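Local coordinates for protein beta-galactosidase (Marinomonas sp. ef1, PDB 6Y2K) that hydrolyses terminal beta-D-galactose residues from beta-galactosides, probably with retention of configuration as in other GH42 enzymes, as a cold-active hexamer, at residues Gly332-Trp337 against Ala379-Leu384; Trp337-Phe342 against Gln387-Leu392; Val618-Asn623 against Val650-Lys655. All coordinates share one frame; numbering follows the deposited sequence. Where two conformers were deposited one is given.

Interaction 1. Residues Gly332-Trp337 against Ala379-Leu384; sequences GAVRLW and AKEATL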
loop_
_atom_site.group_PDB
_atom_site.type_symbol
_atom_site.label_atom_id
_atom_site.label_comp_id
_atom_site.label_asym_id
_atom_site.label_seq_id
_atom_site.Cartn_x
_atom_site.Cartn_y
_atom_site.Cartn_z
ATOM N N GLY A 332 -34.418 8.090 -8.978
ATOM C CA GLY A 332 -35.264 7.297 -8.074
ATOM C C GLY A 332 -35.073 7.535 -6.572
ATOM O O GLY A 332 -35.874 7.043 -5.759
ATOM N N ALA A 333 -34.043 8.296 -6.188
ATOM C CA ALA A 333 -33.755 8.521 -4.764
ATOM C C ALA A 333 -34.856 9.281 -4.016
ATOM O O ALA A 333 -35.103 8.992 -2.854
ATOM C CB ALA A 333 -32.407 9.207 -4.566
ATOM N N VAL A 334 -35.522 10.233 -4.671
ATOM C CA VAL A 334 -36.588 10.988 -3.996
ATOM C C VAL A 334 -37.777 10.051 -3.701
ATOM O O VAL A 334 -38.363 10.103 -2.618
ATOM C CB VAL A 334 -37.028 12.239 -4.795
ATOM C CG1 VAL A 334 -38.205 12.932 -4.105
ATOM C CG2 VAL A 334 -35.843 13.201 -4.975
ATOM N N ARG A 335 -38.121 9.200 -4.670
ATOM C CA ARG A 335 -39.111 8.132 -4.454
ATOM C C ARG A 335 -38.690 7.214 -3.307
ATOM O O ARG A 335 -39.503 6.886 -2.443
ATOM C CB ARG A 335 -39.313 7.323 -5.736
ATOM C CG ARG A 335 -40.015 5.984 -5.558
ATOM C CD ARG A 335 -40.440 5.431 -6.907
ATOM N NE ARG A 335 -41.092 4.131 -6.765
ATOM C CZ ARG A 335 -40.472 2.952 -6.759
ATOM N NH1 ARG A 335 -39.146 2.853 -6.856
ATOM N NH2 ARG A 335 -41.195 1.845 -6.631
ATOM N N LEU A 336 -37.416 6.816 -3.320
ATOM C CA LEU A 336 -36.847 5.945 -2.292
ATOM C C LEU A 336 -37.068 6.536 -0.902
ATOM O O LEU A 336 -37.582 5.860 -0.014
ATOM C CB LEU A 336 -35.344 5.721 -2.549
ATOM C CG LEU A 336 -34.588 4.575 -1.869
ATOM C CD1 LEU A 336 -33.129 4.659 -2.281
ATOM C CD2 LEU A 336 -34.675 4.565 -0.354
ATOM N N TRP A 337 -36.673 7.799 -0.728
ATOM C CA TRP A 337 -36.760 8.462 0.579
ATOM C C TRP A 337 -38.197 8.646 1.037
ATOM O O TRP A 337 -38.482 8.576 2.235
ATOM C CB TRP A 337 -36.050 9.832 0.558
ATOM C CG TRP A 337 -34.587 9.790 0.209
ATOM C CD1 TRP A 337 -33.683 8.830 0.569
ATOM C CD2 TRP A 337 -33.857 10.773 -0.534
ATOM N NE1 TRP A 337 -32.435 9.143 0.080
ATOM C CE2 TRP A 337 -32.513 10.330 -0.603
ATOM C CE3 TRP A 337 -34.210 11.984 -1.164
ATOM C CZ2 TRP A 337 -31.514 11.056 -1.271
ATOM C CZ3 TRP A 337 -33.218 12.703 -1.829
ATOM C CH2 TRP A 337 -31.879 12.236 -1.871
ATOM N N ALA A 379 -40.351 16.308 -9.271
ATOM C CA ALA A 379 -41.757 16.435 -9.651
ATOM C C ALA A 379 -42.298 15.122 -10.222
ATOM O O ALA A 379 -43.384 14.675 -9.848
ATOM C CB ALA A 379 -41.949 17.580 -10.633
ATOM N N LYS A 380 -41.508 14.480 -11.080
ATOM C CA LYS A 380 -41.889 13.203 -11.683
ATOM C C LYS A 380 -41.876 12.063 -10.657
ATOM O O LYS A 380 -42.775 11.217 -10.666
ATOM C CB LYS A 380 -40.969 12.857 -12.854
ATOM C CG LYS A 380 -41.074 13.815 -14.045
ATOM C CD LYS A 380 -40.120 15.012 -13.940
ATOM C CE LYS A 380 -39.960 15.722 -15.284
ATOM N NZ LYS A 380 -41.202 16.393 -15.754
ATOM N N GLU A 381 -40.875 12.052 -9.769
ATOM C CA GLU A 381 -40.778 11.011 -8.730
ATOM C C GLU A 381 -41.916 11.106 -7.708
ATOM O O GLU A 381 -42.471 10.080 -7.301
ATOM C CB GLU A 381 -39.400 11.034 -8.039
ATOM C CG GLU A 381 -38.250 10.743 -9.007
ATOM C CD GLU A 381 -36.903 10.425 -8.353
ATOM O OE1 GLU A 381 -36.867 9.947 -7.206
ATOM O OE2 GLU A 381 -35.860 10.638 -9.017
ATOM N N ALA A 382 -42.255 12.334 -7.302
ATOM C CA ALA A 382 -43.395 12.586 -6.414
ATOM C C ALA A 382 -44.713 12.116 -7.038
ATOM O O ALA A 382 -45.521 11.461 -6.373
ATOM C CB ALA A 382 -43.484 14.065 -6.057
ATOM N N THR A 383 -44.917 12.469 -8.310
ATOM C CA THR A 383 -46.090 12.036 -9.078
ATOM C C THR A 383 -46.233 10.508 -9.059
ATOM O O THR A 383 -47.316 9.987 -8.806
ATOM C CB THR A 383 -46.032 12.577 -10.528
ATOM O OG1 THR A 383 -46.007 14.012 -10.497
ATOM C CG2 THR A 383 -47.239 12.117 -11.350
ATOM N N LEU A 384 -45.118 9.809 -9.281
ATOM C CA LEU A 384 -45.085 8.342 -9.271
ATOM C C LEU A 384 -45.465 7.766 -7.910
ATOM O O LEU A 384 -46.269 6.827 -7.840
ATOM C CB LEU A 384 -43.695 7.834 -9.667
ATOM C CG LEU A 384 -43.494 6.494 -10.392
ATOM C CD1 LEU A 384 -42.138 5.893 -10.035
ATOM C CD2 LEU A 384 -44.594 5.471 -10.189
#
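G332 gives its backbone N-H to the carboxylate of E381, N to OE2 2.9 Å, and the approach is from above the carboxylate plane. This glycine is the N-cap of helix 333-343, with a positive phi; a CB on this backbone would run into the carbonyl oxygen of the preceding residue. The next N-H, that of A333, passes OE1 of E381 at an angle too poor for a bond. V334 N lies 2.9 Å from the same OE1 but is bent to 117°, a weak bond, while CB of V334 lies beside OE1 at 3.3 Å. R335 closes the series with a straight bond, N to E381 OE1 2.9 Å at 165°, arriving nearly along the C-O axis.

E381 thus does from a neighbouring helix what an N-cap side chain usually does from within: it takes up N-H groups of the first turn, and its negative charge would be favoured by the positive end of the helix dipole. The two helices are the one that follows barrel strand 310-315 and the one that follows strand 348-352, the last two helices of the (beta/alpha)8 barrel, packed side by side with axes 8.6 Å apart at 40°. E381 reaches across with CG anti to its own carbonyl carbon and the rest of the chain extended.

Beyond its backbone bond, R335 sends an extended side chain past L384, where CD meets L384 CD1 at 3.6 Å. Its guanidinium goes on to salt bridges with E388, one turn further along helix 377-395, and with D649.

Interaction 2. Residues Trp337-Phe342 against Gln387-Leu392; sequences WTWEAF and QEVKVL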
loop_
_atom_site.group_PDB
_atom_site.type_symbol
_atom_site.label_atom_id
_atom_site.label_comp_id
_atom_site.label_asym_id
_atom_site.label_seq_id
_atom_site.Cartn_x
_atom_site.Cartn_y
_atom_site.Cartn_z
ATOM N N TRP A 337 -36.673 7.799 -0.728
ATOM C CA TRP A 337 -36.760 8.462 0.579
ATOM C C TRP A 337 -38.197 8.646 1.037
ATOM O O TRP A 337 -38.482 8.576 2.235
ATOM C CB TRP A 337 -36.050 9.832 0.558
ATOM C CG TRP A 337 -34.587 9.790 0.209
ATOM C CD1 TRP A 337 -33.683 8.830 0.569
ATOM C CD2 TRP A 337 -33.857 10.773 -0.534
ATOM N NE1 TRP A 337 -32.435 9.143 0.080
ATOM C CE2 TRP A 337 -32.513 10.330 -0.603
ATOM C CE3 TRP A 337 -34.210 11.984 -1.164
ATOM C CZ2 TRP A 337 -31.514 11.056 -1.271
ATOM C CZ3 TRP A 337 -33.218 12.703 -1.829
ATOM C CH2 TRP A 337 -31.879 12.236 -1.871
ATOM N N THR A 338 -39.096 8.886 0.083
ATOM C CA THR A 338 -40.517 9.077 0.380
ATOM C C THR A 338 -41.142 7.785 0.902
ATOM O O THR A 338 -41.755 7.793 1.977
ATOM C CB THR A 338 -41.279 9.616 -0.850
ATOM O OG1 THR A 338 -40.634 10.799 -1.338
ATOM C CG2 THR A 338 -42.735 9.963 -0.507
ATOM N N TRP A 339 -40.989 6.683 0.159
ATOM C CA TRP A 339 -41.472 5.373 0.632
ATOM C C TRP A 339 -40.824 4.965 1.938
ATOM O O TRP A 339 -41.477 4.376 2.792
ATOM C CB TRP A 339 -41.272 4.268 -0.406
ATOM C CG TRP A 339 -42.385 4.206 -1.382
ATOM C CD1 TRP A 339 -42.326 4.465 -2.712
ATOM C CD2 TRP A 339 -43.746 3.898 -1.087
ATOM N NE1 TRP A 339 -43.571 4.317 -3.281
ATOM C CE2 TRP A 339 -44.465 3.977 -2.300
ATOM C CE3 TRP A 339 -44.431 3.557 0.082
ATOM C CZ2 TRP A 339 -45.835 3.723 -2.373
ATOM C CZ3 TRP A 339 -45.806 3.308 0.008
ATOM C CH2 TRP A 339 -46.485 3.382 -1.213
ATOM N N GLU A 340 -39.538 5.280 2.083
ATOM C CA GLU A 340 -38.816 5.032 3.331
ATOM C C GLU A 340 -39.583 5.653 4.493
ATOM O O GLU A 340 -39.924 4.954 5.455
ATOM C CB GLU A 340 -37.384 5.594 3.228
ATOM C CG GLU A 340 -36.522 5.529 4.474
ATOM C CD GLU A 340 -35.395 6.550 4.400
ATOM O OE1 GLU A 340 -35.618 7.687 4.863
ATOM O OE2 GLU A 340 -34.314 6.230 3.849
ATOM N N ALA A 341 -39.875 6.949 4.395
ATOM C CA ALA A 341 -40.613 7.646 5.466
ATOM C C ALA A 341 -41.975 6.989 5.740
ATOM O O ALA A 341 -42.337 6.767 6.907
ATOM C CB ALA A 341 -40.780 9.119 5.147
ATOM N N PHE A 342 -42.703 6.638 4.678
ATOM C CA PHE A 342 -44.005 5.940 4.828
ATOM C C PHE A 342 -43.874 4.598 5.550
ATOM O O PHE A 342 -44.719 4.272 6.382
ATOM C CB PHE A 342 -44.687 5.714 3.476
ATOM C CG PHE A 342 -45.155 6.979 2.779
ATOM C CD1 PHE A 342 -45.449 8.155 3.477
ATOM C CD2 PHE A 342 -45.345 6.965 1.409
ATOM C CE1 PHE A 342 -45.878 9.292 2.804
ATOM C CE2 PHE A 342 -45.803 8.090 0.737
ATOM C CZ PHE A 342 -46.062 9.257 1.432
ATOM N N GLN A 387 -49.257 7.957 -7.314
ATOM C CA GLN A 387 -49.901 6.865 -8.064
ATOM C C GLN A 387 -49.692 5.530 -7.350
ATOM O O GLN A 387 -50.639 4.758 -7.190
ATOM C CB GLN A 387 -49.364 6.787 -9.498
ATOM C CG GLN A 387 -49.733 7.994 -10.353
ATOM C CD GLN A 387 -48.859 8.193 -11.594
ATOM O OE1 GLN A 387 -47.786 7.587 -11.743
ATOM N NE2 GLN A 387 -49.318 9.069 -12.496
ATOM N N GLU A 388 -48.464 5.275 -6.894
ATOM C CA GLU A 388 -48.156 4.022 -6.205
ATOM C C GLU A 388 -48.881 3.849 -4.876
ATOM O O GLU A 388 -49.233 2.712 -4.538
ATOM C CB GLU A 388 -46.646 3.824 -6.017
ATOM C CG GLU A 388 -45.903 3.517 -7.314
ATOM C CD GLU A 388 -44.393 3.429 -7.133
ATOM O OE1 GLU A 388 -43.832 4.084 -6.217
ATOM O OE2 GLU A 388 -43.761 2.685 -7.907
ATOM N N VAL A 389 -49.132 4.929 -4.125
ATOM C CA VAL A 389 -49.887 4.750 -2.866
ATOM C C VAL A 389 -51.361 4.394 -3.157
ATOM O O VAL A 389 -51.953 3.634 -2.407
ATOM C CB VAL A 389 -49.746 5.870 -1.773
ATOM C CG1 VAL A 389 -48.428 6.645 -1.847
ATOM C CG2 VAL A 389 -50.954 6.784 -1.698
ATOM N N LYS A 390 -51.933 4.922 -4.239
ATOM C CA LYS A 390 -53.290 4.524 -4.656
ATOM C C LYS A 390 -53.349 3.041 -5.031
ATOM O O LYS A 390 -54.263 2.340 -4.606
ATOM C CB LYS A 390 -53.797 5.385 -5.811
ATOM C CG LYS A 390 -54.100 6.818 -5.407
ATOM C CD LYS A 390 -54.503 7.640 -6.612
ATOM C CE LYS A 390 -54.748 9.093 -6.241
ATOM N NZ LYS A 390 -54.695 9.957 -7.456
ATOM N N VAL A 391 -52.345 2.575 -5.780
ATOM C CA VAL A 391 -52.203 1.146 -6.131
ATOM C C VAL A 391 -52.107 0.276 -4.871
ATOM O O VAL A 391 -52.771 -0.763 -4.771
ATOM C CB VAL A 391 -50.987 0.894 -7.056
ATOM C CG1 VAL A 391 -50.740 -0.597 -7.264
ATOM C CG2 VAL A 391 -51.181 1.571 -8.408
ATOM N N LEU A 392 -51.299 0.715 -3.910
ATOM C CA LEU A 392 -51.136 -0.008 -2.659
ATOM C C LEU A 392 -52.456 -0.076 -1.898
ATOM O O LEU A 392 -52.865 -1.149 -1.481
ATOM C CB LEU A 392 -50.080 0.655 -1.770
ATOM C CG LEU A 392 -49.309 -0.158 -0.713
ATOM C CD1 LEU A 392 -49.003 0.712 0.506
ATOM C CD2 LEU A 392 -49.942 -1.472 -0.278
#
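W339 meets E388 with the nitrogen edge of its indole: NE1 donates to OE1 over 3.0 Å at 159°, and the acceptor lies close to the ring plane. The carboxylate is turned 52° from the indole and is met on the anti side of OE1, somewhat out of its own plane. In E388 the CG anti to the carbonyl carbon (chi1 -71°) and the extended chain beyond carry the carboxylate to NE1. CB of E388 lies 3.7 Å from W339 CZ2, next to the six-membered ring. The same OE1 also takes the salt bridge from NE of R335, one turn earlier on helix 333-343, so one carboxylate oxygen serves an indole and a guanidinium together.

The far end of the indole is turned to hydrocarbon. V389 crosses it obliquely, CG1 lying 3.9 Å from CH2 of W339, and L392 runs past in the opposite sense, its CD1 4.1 Å from that same CH2. These are contacts between the last two helices of the TIM barrel, where their segments have spread to 12.5 Å between axes; the indole fills the wider spacing. Its own helix steadies the ring as well: CD2 of F342 lies 3.7 Å above one indole face, toward the rim.

F342 adds a second point of contact with V389, crossing it at about a right angle, with CE2 4.0 Å from V389 CG1. That methyl therefore touches both aromatic residues, and V389 reaches them with its first torsion off a staggered value. V385 of helix 377-395 fills in beside both rings, while F620 and F622, from the small C-terminal sheet, pack against W339.

Interaction 3. Residues Val618-Asn623 against Val650-Lys655; sequences VIFAFN and VAIWKK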
loop_
_atom_site.group_PDB
_atom_site.type_symbol
_atom_site.label_atom_id
_atom_site.label_comp_id
_atom_site.label_asym_id
_atom_site.label_seq_id
_atom_site.Cartn_x
_atom_site.Cartn_y
_atom_site.Cartn_z
ATOM N N VAL A 618 -48.093 -5.175 5.535
ATOM C CA VAL A 618 -47.316 -4.631 4.403
ATOM C C VAL A 618 -45.811 -4.705 4.722
ATOM O O VAL A 618 -45.397 -4.356 5.837
ATOM C CB VAL A 618 -47.727 -3.178 4.074
ATOM C CG1 VAL A 618 -46.971 -2.650 2.855
ATOM C CG2 VAL A 618 -49.231 -3.095 3.845
ATOM N N ILE A 619 -45.028 -5.189 3.749
ATOM C CA ILE A 619 -43.568 -5.298 3.854
ATOM C C ILE A 619 -42.957 -4.310 2.867
ATOM O O ILE A 619 -43.262 -4.370 1.673
ATOM C CB ILE A 619 -43.043 -6.709 3.483
ATOM C CG1 ILE A 619 -43.867 -7.830 4.124
ATOM C CG2 ILE A 619 -41.589 -6.863 3.901
ATOM C CD1 ILE A 619 -43.588 -8.021 5.594
ATOM N N PHE A 620 -42.102 -3.409 3.349
ATOM C CA PHE A 620 -41.430 -2.427 2.486
ATOM C C PHE A 620 -39.968 -2.836 2.378
ATOM O O PHE A 620 -39.322 -3.025 3.395
ATOM C CB PHE A 620 -41.517 -1.008 3.074
ATOM C CG PHE A 620 -42.930 -0.519 3.344
ATOM C CD1 PHE A 620 -43.608 -0.898 4.495
ATOM C CD2 PHE A 620 -43.564 0.354 2.461
ATOM C CE1 PHE A 620 -44.901 -0.440 4.752
ATOM C CE2 PHE A 620 -44.851 0.819 2.714
ATOM C CZ PHE A 620 -45.524 0.419 3.860
ATOM N N ALA A 621 -39.451 -2.979 1.159
ATOM C CA ALA A 621 -38.043 -3.316 0.950
ATOM C C ALA A 621 -37.366 -2.222 0.142
ATOM O O ALA A 621 -37.969 -1.679 -0.777
ATOM C CB ALA A 621 -37.914 -4.644 0.236
ATOM N N PHE A 622 -36.105 -1.943 0.489
ATOM C CA PHE A 622 -35.309 -0.832 -0.048
ATOM C C PHE A 622 -33.901 -1.289 -0.415
ATOM O O PHE A 622 -33.298 -2.083 0.302
ATOM C CB PHE A 622 -35.197 0.282 1.004
ATOM C CG PHE A 622 -36.525 0.763 1.495
ATOM C CD1 PHE A 622 -37.230 1.719 0.783
ATOM C CD2 PHE A 622 -37.096 0.220 2.645
ATOM C CE1 PHE A 622 -38.477 2.139 1.216
ATOM C CE2 PHE A 622 -38.336 0.639 3.080
ATOM C CZ PHE A 622 -39.025 1.603 2.367
ATOM N N ASN A 623 -33.373 -0.775 -1.523
ATOM C CA ASN A 623 -32.004 -1.076 -1.935
ATOM C C ASN A 623 -31.254 0.239 -2.105
ATOM O O ASN A 623 -31.463 0.950 -3.082
ATOM C CB ASN A 623 -32.000 -1.883 -3.240
ATOM C CG ASN A 623 -30.600 -2.292 -3.694
ATOM O OD1 ASN A 623 -29.604 -2.074 -2.999
ATOM N ND2 ASN A 623 -30.529 -2.904 -4.872
ATOM N N VAL A 650 -37.402 0.497 -4.615
ATOM C CA VAL A 650 -38.341 0.135 -3.566
ATOM C C VAL A 650 -39.218 -1.005 -4.083
ATOM O O VAL A 650 -39.642 -0.979 -5.239
ATOM C CB VAL A 650 -39.280 1.326 -3.232
ATOM C CG1 VAL A 650 -40.238 0.974 -2.100
ATOM C CG2 VAL A 650 -38.474 2.579 -2.891
ATOM N N ALA A 651 -39.483 -1.994 -3.235
ATOM C CA ALA A 651 -40.534 -2.977 -3.502
ATOM C C ALA A 651 -41.445 -3.083 -2.286
ATOM O O ALA A 651 -40.988 -2.947 -1.146
ATOM C CB ALA A 651 -39.941 -4.331 -3.854
ATOM N N ILE A 652 -42.731 -3.321 -2.544
ATOM C CA ILE A 652 -43.749 -3.414 -1.498
ATOM C C ILE A 652 -44.538 -4.714 -1.695
ATOM O O ILE A 652 -45.042 -4.978 -2.791
ATOM C CB ILE A 652 -44.703 -2.197 -1.510
ATOM C CG1 ILE A 652 -43.878 -0.893 -1.446
ATOM C CG2 ILE A 652 -45.701 -2.293 -0.355
ATOM C CD1 ILE A 652 -44.687 0.376 -1.451
ATOM N N TRP A 653 -44.623 -5.502 -0.625
ATOM C CA TRP A 653 -45.262 -6.812 -0.616
ATOM C C TRP A 653 -46.368 -6.817 0.440
ATOM O O TRP A 653 -46.287 -6.078 1.423
ATOM C CB TRP A 653 -44.248 -7.906 -0.243
ATOM C CG TRP A 653 -43.068 -8.076 -1.176
ATOM C CD1 TRP A 653 -42.018 -7.207 -1.361
ATOM C CD2 TRP A 653 -42.800 -9.208 -2.009
ATOM N NE1 TRP A 653 -41.131 -7.724 -2.282
ATOM C CE2 TRP A 653 -41.590 -8.948 -2.697
ATOM C CE3 TRP A 653 -43.476 -10.413 -2.255
ATOM C CZ2 TRP A 653 -41.038 -9.855 -3.606
ATOM C CZ3 TRP A 653 -42.925 -11.321 -3.163
ATOM C CH2 TRP A 653 -41.716 -11.031 -3.828
ATOM N N LYS A 654 -47.376 -7.665 0.246
ATOM C CA LYS A 654 -48.404 -7.905 1.261
ATOM C C LYS A 654 -48.362 -9.356 1.728
ATOM O O LYS A 654 -48.186 -10.266 0.917
ATOM C CB LYS A 654 -49.805 -7.536 0.753
ATOM C CG LYS A 654 -50.298 -8.281 -0.477
ATOM C CD LYS A 654 -51.684 -7.783 -0.874
ATOM C CE LYS A 654 -52.200 -8.474 -2.130
ATOM N NZ LYS A 654 -53.459 -7.854 -2.640
ATOM N N LYS A 655 -48.502 -9.561 3.035
ATOM C CA LYS A 655 -48.524 -10.901 3.608
ATOM C C LYS A 655 -49.774 -11.650 3.139
ATOM O O LYS A 655 -50.836 -11.043 2.978
ATOM C CB LYS A 655 -48.490 -10.835 5.132
ATOM C CG LYS A 655 -47.179 -10.305 5.680
ATOM C CD LYS A 655 -47.213 -10.232 7.193
ATOM C CE LYS A 655 -46.028 -9.457 7.736
ATOM N NZ LYS A 655 -46.078 -9.366 9.220
#
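W653 O receives the N-H of I619 over 2.8 Å, almost perfectly straight at 178°, and CA of V618 leans on the same oxygen with a C-H...O contact. The return bond runs from W653 N to I619 O, 2.9 Å, in the carbonyl plane. Two residues along, A621 and A651 repeat the exchange, with A621 N to A651 O at 2.8 Å, so the strands are joined by two hydrogen-bonded pairs alternating with the non-hydrogen-bonded pairs V618-K654, F620-I652 and F622-V650.

These are the two central strands of a four-stranded antiparallel sheet at the C-terminus, bordered by 610-615 and 636-640, as in the small beta domain that ends GH42 chains. One face, with V618, F620, F622, V650 and I652, is turned to the barrel helix 333-343, where I652 also touches W339. There I652 and F620 lie side by side pointing the same way, CD1 of I652 4.1 Å from CD2 of F620, and F622 pairs likewise with V650, CE1 to CG1 3.9 Å. The tightest apolar meeting is oblique, V618 CG1 to I652 CG2 at 3.5 Å; with CG1 anti to the backbone N (chi1 -177°), V618 also sets that methyl over a face of the F620 ring. A serine at I652, lacking these methyls, would probably leave V618 CG1 and F620 CD2 with less apolar contact and open a gap next to W339.

On the other face I619 and W653 meet through their CB atoms. At the strand's end the ammonium of K655 is held by E614 in a salt bridge.

Overall arrangement
Interactions 1 and 2 join the same two barrel helices, 333-343 and 377-395, whereas interaction 3 ties two strands of the C-terminal sheet. In 1 the helices lie close and the partly buried join is polar, a carboxylate on a helix start; in 2 they have parted and a buried aromatic spans them, with one indole bond. Interaction 3, also largely buried, rests on backbone bonds and apolar side chains. The salt bridge R335 NE to E388 OE1, 2.8 Å, links 1 with 2. W339 packs on F620 and I652, and CA of L336 on V650, so helix 333-343 touches both its helical neighbour and the sheet.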